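Local atomic coordinates of putative marr-family transcriptional repressor (Streptomyces coelicolor, PDB entry 3ZPL), a protein that binds DNA as a two-subunit winged-helix protein of the MarR family and probably acts as a transcriptional regulator. Residues 42-47 and 54-59; 60-65 and 94-99; 70-75 and 101-106. All coordinates share one frame; numbering follows the deposited sequence.

How the interactions relate
The three contacts run outward through one winged-helix DNA-binding unit, from the end of helix 24-52 to the wing sheet. Interactions 1 and 2 share helix 56-66, and their centres lie about 13 Å apart; Met54 CE rests on Leu62 CD1 at 3.6 Å. Interaction 3 follows, its centre about 9 Å from that of interaction 2, and the salt bridge from Arg104 NH1 to Glu97 OE1 (3.0 Å) ties the wing strand to helix 86-98. Interactions 1 and 3 do not touch. All three reach DNA backbone: residues of interactions 1 and 2 meet the phosphate of DT12 of chain D, while interaction 3 reaches DA5 and DT6 of chain C.

Interaction 1. Residues 42-47 and 54-59; sequences DHLDRQ and MPHVYY. With nucleotides of chain C; nucleotides of chain D.
With chi1 at -86°, Asp45 carries its carboxylate beside its own backbone N and out toward the start of helix 56-66, where OD1 meets the backbone of His56. The histidine has CG anti to its N (chi1 -173°), which turns the imidazole to the Leu44 side. The bond from His56 N to Asp45 OD1 is 2.9 Å long and fairly straight (158°). It arrives on the anti side of the carboxylate, tilted out of its plane. Leu44 completes the contact by setting CD1 over one face of the His56 ring, toward the rim, 4.2 Å from CE1.

In the MarR-type winged-helix fold this joins helix 24-52 to helix 56-66 across the short turn between them. Pro55 occupies the N-cap position, and Asp45, from the preceding helix, accepts the N-H of His56 in the first turn; its negative charge probably also suits the positive end of the helix dipole. Pro55 CG in turn lies over one face of the Tyr58 ring.

Both helices offer groups to DNA. Tyr58 OH makes a weak hydrogen bond of 3.3 Å to OP2 of DC13 of chain D, the phosphate oxygen lying near the ring plane. On the other strand, Arg46, bent at chi2 and chi3, gives two weak bonds to OP2 of DC15 of chain C, from NE at 3.2 Å and from NH2 at 3.3 Å. Arg46 NH1 is meanwhile salt-bridged to Asp172 of the second subunit, and His56 also packs on Ile34 of that subunit.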
# COMPACT_ATOMS: atom_id res chain seq x y z
N ASP A 42 4.09 5.33 -3.02
CA ASP A 42 4.59 5.96 -4.22
C ASP A 42 5.88 6.74 -3.96
O ASP A 42 6.86 6.64 -4.70
CB ASP A 42 3.53 6.89 -4.80
CG ASP A 42 3.97 7.57 -6.06
OD1 ASP A 42 4.59 8.64 -5.98
OD2 ASP A 42 3.71 7.03 -7.15
N HIS A 43 5.87 7.52 -2.89
CA HIS A 43 6.98 8.38 -2.56
C HIS A 43 8.21 7.55 -2.22
O HIS A 43 9.32 7.84 -2.69
CB HIS A 43 6.60 9.31 -1.41
CG HIS A 43 7.71 10.21 -0.98
ND1 HIS A 43 8.40 11.01 -1.86
CD2 HIS A 43 8.26 10.42 0.24
CE1 HIS A 43 9.32 11.69 -1.20
NE2 HIS A 43 9.26 11.34 0.07
N LEU A 44 8.00 6.49 -1.45
CA LEU A 44 9.10 5.66 -0.98
C LEU A 44 9.64 4.74 -2.07
O LEU A 44 10.85 4.65 -2.25
CB LEU A 44 8.68 4.86 0.26
CG LEU A 44 8.26 5.75 1.44
CD1 LEU A 44 8.07 4.92 2.70
CD2 LEU A 44 9.27 6.86 1.68
N ASP A 45 8.75 4.08 -2.80
CA ASP A 45 9.14 3.31 -3.98
C ASP A 45 10.02 4.14 -4.89
O ASP A 45 11.02 3.65 -5.38
CB ASP A 45 7.94 2.86 -4.80
CG ASP A 45 7.33 1.54 -4.33
OD1 ASP A 45 7.89 0.88 -3.42
OD2 ASP A 45 6.28 1.16 -4.91
N ARG A 46 9.65 5.38 -5.14
CA ARG A 46 10.41 6.21 -6.07
C ARG A 46 11.77 6.60 -5.50
O ARG A 46 12.77 6.60 -6.19
CB ARG A 46 9.64 7.48 -6.42
CG ARG A 46 8.47 7.22 -7.35
CD ARG A 46 8.24 8.38 -8.29
NE ARG A 46 8.67 8.01 -9.63
CZ ARG A 46 8.89 8.87 -10.61
NH1 ARG A 46 8.74 10.18 -10.40
NH2 ARG A 46 9.28 8.43 -11.79
N GLN A 47 11.76 7.02 -4.24
CA GLN A 47 12.98 7.36 -3.54
C GLN A 47 13.95 6.17 -3.60
O GLN A 47 15.14 6.34 -3.89
CB GLN A 47 12.65 7.75 -2.10
CG GLN A 47 13.84 8.21 -1.27
CD GLN A 47 14.44 7.08 -0.47
OE1 GLN A 47 13.72 6.31 0.18
NE2 GLN A 47 15.77 6.95 -0.53
N MET A 54 15.87 -0.35 -6.37
CA MET A 54 14.87 -1.37 -6.04
C MET A 54 13.66 -0.79 -5.33
O MET A 54 13.76 0.27 -4.71
CB MET A 54 15.49 -2.44 -5.17
CG MET A 54 15.67 -2.03 -3.73
SD MET A 54 16.64 -3.30 -2.92
CE MET A 54 17.67 -2.29 -1.85
N PRO A 55 12.51 -1.49 -5.39
CA PRO A 55 11.28 -1.01 -4.78
C PRO A 55 11.26 -1.20 -3.28
O PRO A 55 12.13 -1.83 -2.73
CB PRO A 55 10.21 -1.87 -5.43
CG PRO A 55 10.91 -3.16 -5.67
CD PRO A 55 12.30 -2.78 -6.07
N HIS A 56 10.27 -0.62 -2.61
CA HIS A 56 10.26 -0.59 -1.14
C HIS A 56 10.21 -1.98 -0.54
O HIS A 56 10.86 -2.23 0.46
CB HIS A 56 9.11 0.25 -0.60
CG HIS A 56 9.16 0.45 0.88
ND1 HIS A 56 8.02 0.51 1.66
CD2 HIS A 56 10.20 0.61 1.74
CE1 HIS A 56 8.36 0.72 2.93
NE2 HIS A 56 9.67 0.79 3.00
N VAL A 57 9.45 -2.88 -1.13
CA VAL A 57 9.25 -4.19 -0.53
C VAL A 57 10.55 -4.98 -0.51
O VAL A 57 10.90 -5.59 0.51
CB VAL A 57 8.19 -5.03 -1.26
CG1 VAL A 57 7.85 -6.27 -0.45
CG2 VAL A 57 6.94 -4.20 -1.52
N TYR A 58 11.27 -4.94 -1.63
CA TYR A 58 12.59 -5.56 -1.74
C TYR A 58 13.56 -5.02 -0.68
O TYR A 58 14.13 -5.78 0.10
CB TYR A 58 13.15 -5.33 -3.14
CG TYR A 58 12.49 -6.15 -4.26
CD1 TYR A 58 11.22 -6.70 -4.11
CD2 TYR A 58 13.11 -6.31 -5.46
CE1 TYR A 58 10.61 -7.41 -5.14
CE2 TYR A 58 12.51 -7.01 -6.49
CZ TYR A 58 11.26 -7.57 -6.32
OH TYR A 58 10.70 -8.28 -7.36
N TYR A 59 13.77 -3.71 -0.66
CA TYR A 59 14.60 -3.07 0.36
C TYR A 59 14.30 -3.62 1.75
O TYR A 59 15.23 -3.92 2.53
CB TYR A 59 14.38 -1.57 0.34
CG TYR A 59 15.28 -0.79 1.26
CD1 TYR A 59 16.54 -0.36 0.84
CD2 TYR A 59 14.87 -0.44 2.54
CE1 TYR A 59 17.37 0.38 1.66
CE2 TYR A 59 15.69 0.30 3.38
CZ TYR A 59 16.94 0.70 2.93
OH TYR A 59 17.76 1.43 3.75
P DC C 15 8.93 4.48 -11.56
OP1 DC C 15 10.00 4.40 -10.54
OP2 DC C 15 7.86 5.50 -11.43
O5' DC C 15 9.54 4.65 -13.02
C5' DC C 15 10.41 3.64 -13.57
C4' DC C 15 10.54 3.85 -15.06
O4' DC C 15 9.32 3.42 -15.72
C3' DC C 15 10.74 5.31 -15.48
O3' DC C 15 12.05 5.48 -16.01
C2' DC C 15 9.67 5.56 -16.54
C1' DC C 15 9.15 4.18 -16.88
N1 DC C 15 7.73 4.14 -17.21
C2 DC C 15 7.33 3.51 -18.40
O2 DC C 15 8.19 3.03 -19.14
N3 DC C 15 6.01 3.48 -18.71
C4 DC C 15 5.11 4.01 -17.88
N4 DC C 15 3.83 3.93 -18.22
C5 DC C 15 5.49 4.64 -16.66
C6 DC C 15 6.80 4.68 -16.37
P DT D 12 11.62 -5.41 -10.67
OP1 DT D 12 12.30 -4.56 -9.65
OP2 DT D 12 12.22 -6.69 -11.17
O5' DT D 12 10.18 -5.84 -10.16
C5' DT D 12 9.28 -4.84 -9.68
C4' DT D 12 7.91 -5.45 -9.53
O4' DT D 12 7.44 -5.94 -10.80
C3' DT D 12 7.86 -6.65 -8.57
O3' DT D 12 7.08 -6.20 -7.47
C2' DT D 12 7.26 -7.77 -9.40
C1' DT D 12 6.60 -7.04 -10.55
N1 DT D 12 6.47 -7.80 -11.81
C2 DT D 12 5.21 -8.04 -12.31
O2 DT D 12 4.19 -7.63 -11.78
N3 DT D 12 5.18 -8.76 -13.48
C4 DT D 12 6.27 -9.26 -14.17
O4 DT D 12 6.09 -9.87 -15.22
C5 DT D 12 7.56 -8.98 -13.58
C7 DT D 12 8.79 -9.49 -14.26
C6 DT D 12 7.59 -8.28 -12.44
P DC D 13 6.62 -7.20 -6.33
OP1 DC D 13 6.26 -6.38 -5.15
OP2 DC D 13 7.63 -8.26 -6.21
O5' DC D 13 5.22 -7.72 -6.89
C5' DC D 13 4.06 -6.85 -6.84
C4' DC D 13 2.82 -7.62 -7.21
O4' DC D 13 3.01 -8.21 -8.52
C3' DC D 13 2.52 -8.78 -6.25
O3' DC D 13 1.16 -8.76 -5.81
C2' DC D 13 2.94 -10.01 -7.05
C1' DC D 13 2.67 -9.58 -8.48
N1 DC D 13 3.44 -10.28 -9.53
C2 DC D 13 2.77 -10.72 -10.67
O2 DC D 13 1.56 -10.52 -10.77
N3 DC D 13 3.47 -11.37 -11.63
C4 DC D 13 4.78 -11.56 -11.50
N4 DC D 13 5.43 -12.19 -12.49
C5 DC D 13 5.49 -11.09 -10.35
C6 DC D 13 4.79 -10.48 -9.39

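Interaction 2. Residues 60-65 and 94-99; sequences GLLVKL and ARLEKN. With nucleotides of chain D.
Leu96 CD1 is the methyl through which helix 86-98 meets helix 56-66: it lies 4.1 Å from Leu62 CD2 and 4.2 Å from Leu61 CD1, so one branch of Leu96 touches two consecutive leucines. Leu96 and Leu61 direct their CB atoms at the opposite helix, whereas Leu62 starts off to one side and reaches Leu96 with its tip. The nearest CA atoms of the two segments, those of Leu62 and Leu96, are 9.2 Å apart, and the leucine ends span that distance.

A second layer closes round these methyls. Leu61 also packs on Leu78 and Ala82 of helix 75-82, Leu62 on Met54, and Leu96 on Tyr58 and Trp101. The leucines thus belong to the hydrophobic core of the winged helix-turn-helix domain, in which helices 75-82 and 86-98 form the helix-turn-helix pair and helix 56-66 packs against helix 86-98.

One residue before Leu96, Arg95 turns to the DNA. Its CG is anti to the backbone N (chi1 -169°) and the chain bends at chi2 and chi3, which brings the guanidinium to the phosphate of DT12 of chain D. NH2 donates to OP1 at 2.8 Å, while NE makes weak bonds to OP1 at 3.0 Å and to OP2 at 3.4 Å. A further bond to the carbonyl of Gly53 helps hold NH2, and Tyr58 and Pro55 also touch the side chain. Since the bonds go to phosphate oxygens and not to a base, this arginine would contribute charge-based affinity and placement of the helix on the backbone, without itself reading sequence here.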
# COMPACT_ATOMS: atom_id res chain seq x y z
N GLY A 60 13.01 -3.77 2.08
CA GLY A 60 12.59 -4.36 3.36
C GLY A 60 13.15 -5.76 3.60
O GLY A 60 13.52 -6.10 4.73
N LEU A 61 13.22 -6.56 2.54
CA LEU A 61 13.74 -7.91 2.65
C LEU A 61 15.21 -7.86 3.05
O LEU A 61 15.64 -8.55 3.97
CB LEU A 61 13.57 -8.67 1.35
CG LEU A 61 12.15 -8.79 0.79
CD1 LEU A 61 12.13 -9.54 -0.54
CD2 LEU A 61 11.21 -9.47 1.78
N LEU A 62 15.98 -6.98 2.42
CA LEU A 62 17.38 -6.80 2.78
C LEU A 62 17.55 -6.36 4.21
O LEU A 62 18.41 -6.84 4.92
CB LEU A 62 18.05 -5.79 1.87
CG LEU A 62 17.99 -6.06 0.38
CD1 LEU A 62 19.06 -5.23 -0.31
CD2 LEU A 62 18.19 -7.54 0.06
N VAL A 63 16.71 -5.43 4.64
CA VAL A 63 16.75 -4.92 6.01
C VAL A 63 16.49 -6.03 7.02
O VAL A 63 17.19 -6.15 8.03
CB VAL A 63 15.72 -3.79 6.21
CG1 VAL A 63 15.58 -3.42 7.68
CG2 VAL A 63 16.13 -2.58 5.39
N LYS A 64 15.51 -6.88 6.74
CA LYS A 64 15.23 -7.95 7.68
C LYS A 64 16.36 -8.98 7.77
O LYS A 64 16.58 -9.55 8.84
CB LYS A 64 13.91 -8.63 7.38
CG LYS A 64 13.49 -9.56 8.50
CD LYS A 64 13.58 -8.93 9.88
CE LYS A 64 13.33 -9.96 10.96
NZ LYS A 64 13.56 -9.38 12.31
N LEU A 65 17.03 -9.25 6.65
CA LEU A 65 18.17 -10.22 6.65
C LEU A 65 19.36 -9.61 7.37
O LEU A 65 19.93 -10.22 8.28
CB LEU A 65 18.57 -10.58 5.23
CG LEU A 65 17.52 -11.27 4.36
CD1 LEU A 65 18.10 -11.57 3.00
CD2 LEU A 65 17.02 -12.53 5.04
N ALA A 94 14.94 -14.19 -6.69
CA ALA A 94 15.59 -14.46 -7.97
C ALA A 94 16.18 -13.18 -8.51
O ALA A 94 17.30 -13.16 -9.04
CB ALA A 94 14.62 -15.04 -8.97
N ARG A 95 15.43 -12.10 -8.34
CA ARG A 95 15.80 -10.80 -8.88
C ARG A 95 16.97 -10.20 -8.06
O ARG A 95 17.89 -9.62 -8.63
CB ARG A 95 14.58 -9.86 -8.90
CG ARG A 95 14.75 -8.55 -9.66
CD ARG A 95 15.34 -7.45 -8.78
NE ARG A 95 14.87 -6.09 -9.11
CZ ARG A 95 15.41 -4.96 -8.63
NH1 ARG A 95 16.46 -5.00 -7.81
NH2 ARG A 95 14.92 -3.78 -8.99
N LEU A 96 16.92 -10.36 -6.73
CA LEU A 96 17.97 -9.85 -5.85
C LEU A 96 19.26 -10.66 -5.97
O LEU A 96 20.37 -10.11 -5.87
CB LEU A 96 17.48 -9.84 -4.41
CG LEU A 96 16.27 -8.94 -4.10
CD1 LEU A 96 15.73 -9.22 -2.70
CD2 LEU A 96 16.62 -7.47 -4.23
N GLU A 97 19.12 -11.97 -6.16
CA GLU A 97 20.24 -12.85 -6.41
C GLU A 97 20.92 -12.45 -7.70
O GLU A 97 22.16 -12.38 -7.76
CB GLU A 97 19.75 -14.30 -6.48
CG GLU A 97 20.86 -15.34 -6.49
CD GLU A 97 20.32 -16.75 -6.28
OE1 GLU A 97 19.33 -17.11 -6.95
OE2 GLU A 97 20.90 -17.50 -5.46
N LYS A 98 20.12 -12.19 -8.74
CA LYS A 98 20.67 -11.75 -10.03
C LYS A 98 21.55 -10.53 -9.88
O LYS A 98 22.69 -10.55 -10.31
CB LYS A 98 19.57 -11.52 -11.07
CG LYS A 98 19.16 -12.82 -11.74
CD LYS A 98 18.25 -12.59 -12.94
CE LYS A 98 17.78 -13.90 -13.56
NZ LYS A 98 17.20 -14.84 -12.55
N ASN A 99 21.07 -9.48 -9.21
CA ASN A 99 21.93 -8.33 -9.03
C ASN A 99 22.96 -8.45 -7.89
O ASN A 99 23.71 -7.53 -7.63
CB ASN A 99 21.19 -6.96 -9.05
CG ASN A 99 19.88 -6.96 -8.34
OD1 ASN A 99 18.84 -6.66 -8.93
ND2 ASN A 99 19.89 -7.29 -7.06
P DT D 12 11.62 -5.41 -10.67
OP1 DT D 12 12.30 -4.56 -9.65
OP2 DT D 12 12.22 -6.69 -11.17
O5' DT D 12 10.18 -5.84 -10.16
C5' DT D 12 9.28 -4.84 -9.68
C4' DT D 12 7.91 -5.45 -9.53
O4' DT D 12 7.44 -5.94 -10.80
C3' DT D 12 7.86 -6.65 -8.57
O3' DT D 12 7.08 -6.20 -7.47
C2' DT D 12 7.26 -7.77 -9.40
C1' DT D 12 6.60 -7.04 -10.55
N1 DT D 12 6.47 -7.80 -11.81
C2 DT D 12 5.21 -8.04 -12.31
O2 DT D 12 4.19 -7.63 -11.78
N3 DT D 12 5.18 -8.76 -13.48
C4 DT D 12 6.27 -9.26 -14.17
O4 DT D 12 6.09 -9.87 -15.22
C5 DT D 12 7.56 -8.98 -13.58
C7 DT D 12 8.79 -9.49 -14.26
C6 DT D 12 7.59 -8.28 -12.44

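Interaction 3. Residues 70-75 and 101-106; sequences RRRLRM and WVRRED. With nucleotides of chain C.
Arg103 NH1 donates to Glu105 OE2 at 3.1 Å within strand 102-106, and across the contact Arg72 NH1 makes a weak bond of 3.2 Å to the other carboxylate oxygen, Glu105 OE1. The three residues form a salt-bridge network across the wing of the winged helix, where strands 72-74 and 102-106 are the outer strands of an antiparallel sheet and strand 114-118 runs between them. The side chains therefore bridge over the central strand, resting on Ile117.

The two bonds differ in quality. The bond from Arg103 is nearly straight (168°), with OE2 in the guanidinium plane and the donor above the carboxylate plane. The Arg72 bond is bent, with guanidinium and carboxylate planes 68° apart. Arg72 is steadied by its own NE, which donates to Arg70 O at 3.2 Å, while Arg70 NH2 lies over one face of the Arg72 guanidinium, toward the rim. Arg72 NH2 and Arg103 NH2 come within 4.0 Å, a like-charge approach that the shared glutamate probably offsets.

The same segments reach the DNA backbone beyond this network. Met75 CB packs 3.6 Å from O5' of DA5 of chain C. Arg104, whose chain bends at chi2 (140°) and chi3, swings its guanidinium to the next phosphate; NH1 is held by Glu97, and NH2 lies 2.9 Å from OP1 of DT6 of chain C.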
# COMPACT_ATOMS: atom_id res chain seq x y z
N ARG A 70 23.34 -14.31 11.50
CA ARG A 70 24.10 -14.75 10.32
C ARG A 70 23.58 -14.18 9.00
O ARG A 70 23.84 -14.73 7.92
CB ARG A 70 24.18 -16.28 10.29
CG ARG A 70 24.91 -16.88 11.48
CD ARG A 70 24.97 -18.39 11.36
NE ARG A 70 25.74 -18.78 10.19
CZ ARG A 70 25.80 -20.01 9.69
NH1 ARG A 70 25.12 -21.01 10.26
NH2 ARG A 70 26.53 -20.25 8.61
N ARG A 71 22.87 -13.05 9.08
CA ARG A 71 22.33 -12.33 7.91
C ARG A 71 21.50 -13.21 6.99
O ARG A 71 21.46 -13.01 5.77
CB ARG A 71 23.47 -11.64 7.16
CG ARG A 71 23.80 -10.26 7.70
CD ARG A 71 25.17 -9.85 7.22
NE ARG A 71 25.76 -8.60 7.71
CZ ARG A 71 26.90 -8.11 7.24
NH1 ARG A 71 27.56 -8.77 6.29
NH2 ARG A 71 27.39 -6.97 7.71
N ARG A 72 20.83 -14.19 7.58
CA ARG A 72 20.08 -15.17 6.81
C ARG A 72 18.76 -15.46 7.46
O ARG A 72 18.57 -15.23 8.65
CB ARG A 72 20.89 -16.46 6.64
CG ARG A 72 20.97 -17.32 7.91
CD ARG A 72 22.03 -18.40 7.76
NE ARG A 72 23.28 -17.79 7.35
CZ ARG A 72 24.21 -18.39 6.60
NH1 ARG A 72 24.05 -19.65 6.17
NH2 ARG A 72 25.33 -17.73 6.29
N LEU A 73 17.86 -16.03 6.68
CA LEU A 73 16.51 -16.35 7.13
C LEU A 73 15.93 -17.33 6.11
O LEU A 73 16.16 -17.20 4.91
CB LEU A 73 15.70 -15.06 7.14
CG LEU A 73 14.83 -14.70 8.36
CD1 LEU A 73 15.57 -14.84 9.68
CD2 LEU A 73 14.32 -13.28 8.20
N ARG A 74 15.17 -18.31 6.57
CA ARG A 74 14.53 -19.25 5.64
C ARG A 74 13.39 -18.57 4.94
O ARG A 74 12.74 -17.70 5.50
CB ARG A 74 14.07 -20.51 6.36
CG ARG A 74 15.25 -21.45 6.54
CD ARG A 74 14.87 -22.65 7.38
NE ARG A 74 13.80 -23.43 6.79
CZ ARG A 74 13.79 -24.76 6.65
NH1 ARG A 74 14.81 -25.53 7.07
NH2 ARG A 74 12.72 -25.32 6.09
N MET A 75 13.12 -19.00 3.71
CA MET A 75 12.15 -18.34 2.84
C MET A 75 10.81 -18.01 3.52
O MET A 75 10.39 -16.85 3.53
CB MET A 75 11.88 -19.19 1.61
CG MET A 75 13.11 -19.53 0.78
SD MET A 75 14.20 -18.11 0.47
CE MET A 75 13.30 -17.31 -0.85
N TRP A 101 22.77 -8.96 -4.49
CA TRP A 101 22.59 -8.49 -3.12
C TRP A 101 22.18 -9.65 -2.18
O TRP A 101 22.19 -9.50 -0.95
CB TRP A 101 21.53 -7.37 -3.05
CG TRP A 101 21.44 -6.26 -4.03
CD1 TRP A 101 20.30 -5.93 -4.68
CD2 TRP A 101 22.41 -5.29 -4.40
NE1 TRP A 101 20.49 -4.85 -5.49
CE2 TRP A 101 21.78 -4.42 -5.33
CE3 TRP A 101 23.76 -5.07 -4.08
CZ2 TRP A 101 22.44 -3.36 -5.94
CZ3 TRP A 101 24.42 -3.99 -4.68
CH2 TRP A 101 23.76 -3.15 -5.60
N VAL A 102 21.82 -10.79 -2.76
CA VAL A 102 21.37 -11.95 -1.99
C VAL A 102 21.90 -13.25 -2.61
O VAL A 102 22.16 -13.30 -3.81
CB VAL A 102 19.82 -11.98 -1.93
CG1 VAL A 102 19.28 -13.34 -1.49
CG2 VAL A 102 19.31 -10.93 -0.97
N ARG A 103 22.07 -14.29 -1.80
CA ARG A 103 22.41 -15.63 -2.31
C ARG A 103 21.63 -16.65 -1.50
O ARG A 103 21.12 -16.34 -0.42
CB ARG A 103 23.92 -15.89 -2.20
CG ARG A 103 24.46 -15.90 -0.78
CD ARG A 103 25.96 -16.11 -0.72
NE ARG A 103 26.44 -16.18 0.66
CZ ARG A 103 26.53 -17.28 1.40
NH1 ARG A 103 26.19 -18.48 0.92
NH2 ARG A 103 26.98 -17.20 2.65
N ARG A 104 21.53 -17.86 -2.03
CA ARG A 104 20.76 -18.92 -1.40
C ARG A 104 21.63 -20.10 -0.99
O ARG A 104 22.61 -20.41 -1.66
CB ARG A 104 19.71 -19.44 -2.38
CG ARG A 104 18.51 -18.51 -2.58
CD ARG A 104 18.08 -18.47 -4.05
NE ARG A 104 16.63 -18.42 -4.22
CZ ARG A 104 16.02 -18.45 -5.40
NH1 ARG A 104 16.73 -18.52 -6.52
NH2 ARG A 104 14.68 -18.39 -5.46
N GLU A 105 21.24 -20.76 0.09
CA GLU A 105 21.83 -22.02 0.50
C GLU A 105 20.73 -23.01 0.88
O GLU A 105 19.61 -22.61 1.23
CB GLU A 105 22.76 -21.81 1.70
CG GLU A 105 24.20 -21.57 1.34
CD GLU A 105 25.11 -21.48 2.56
OE1 GLU A 105 24.62 -21.62 3.70
OE2 GLU A 105 26.33 -21.26 2.37
N ASP A 106 21.08 -24.29 0.89
CA ASP A 106 20.16 -25.33 1.31
C ASP A 106 20.20 -25.45 2.83
O ASP A 106 21.22 -25.16 3.44
CB ASP A 106 20.52 -26.69 0.68
CG ASP A 106 20.89 -26.57 -0.79
OD1 ASP A 106 21.26 -25.47 -1.22
OD2 ASP A 106 20.83 -27.57 -1.51
P DA C 5 11.61 -22.82 2.94
OP1 DA C 5 13.08 -22.80 3.14
OP2 DA C 5 10.74 -21.90 3.71
O5' DA C 5 11.35 -22.71 1.38
C5' DA C 5 12.05 -23.61 0.51
C4' DA C 5 11.48 -23.57 -0.89
O4' DA C 5 10.10 -24.00 -0.91
C3' DA C 5 11.45 -22.21 -1.59
O3' DA C 5 12.66 -22.01 -2.33
C2' DA C 5 10.21 -22.31 -2.48
C1' DA C 5 9.69 -23.72 -2.22
N9 DA C 5 8.25 -23.90 -2.31
C8 DA C 5 7.28 -23.48 -1.43
N7 DA C 5 6.06 -23.76 -1.82
C5 DA C 5 6.24 -24.42 -3.03
C6 DA C 5 5.33 -24.95 -3.96
N6 DA C 5 4.00 -24.93 -3.80
N1 DA C 5 5.83 -25.52 -5.08
C2 DA C 5 7.16 -25.53 -5.25
N3 DA C 5 8.11 -25.05 -4.45
C4 DA C 5 7.58 -24.50 -3.35
P DT C 6 12.80 -20.76 -3.36
OP1 DT C 6 14.24 -20.47 -3.55
OP2 DT C 6 11.91 -19.67 -2.91
O5' DT C 6 12.21 -21.36 -4.71
C5' DT C 6 12.77 -22.54 -5.28
C4' DT C 6 12.01 -22.91 -6.53
O4' DT C 6 10.62 -23.17 -6.23
C3' DT C 6 12.02 -21.84 -7.62
O3' DT C 6 12.64 -22.41 -8.77
C2' DT C 6 10.55 -21.47 -7.80
C1' DT C 6 9.82 -22.70 -7.29
N1 DT C 6 8.47 -22.45 -6.75
C2 DT C 6 7.37 -22.95 -7.42
O2 DT C 6 7.46 -23.61 -8.45
N3 DT C 6 6.16 -22.65 -6.84
C4 DT C 6 5.95 -21.91 -5.69
O4 DT C 6 4.80 -21.71 -5.30
C5 DT C 6 7.14 -21.41 -5.05
C7 DT C 6 7.01 -20.60 -3.80
C6 DT C 6 8.32 -21.71 -5.60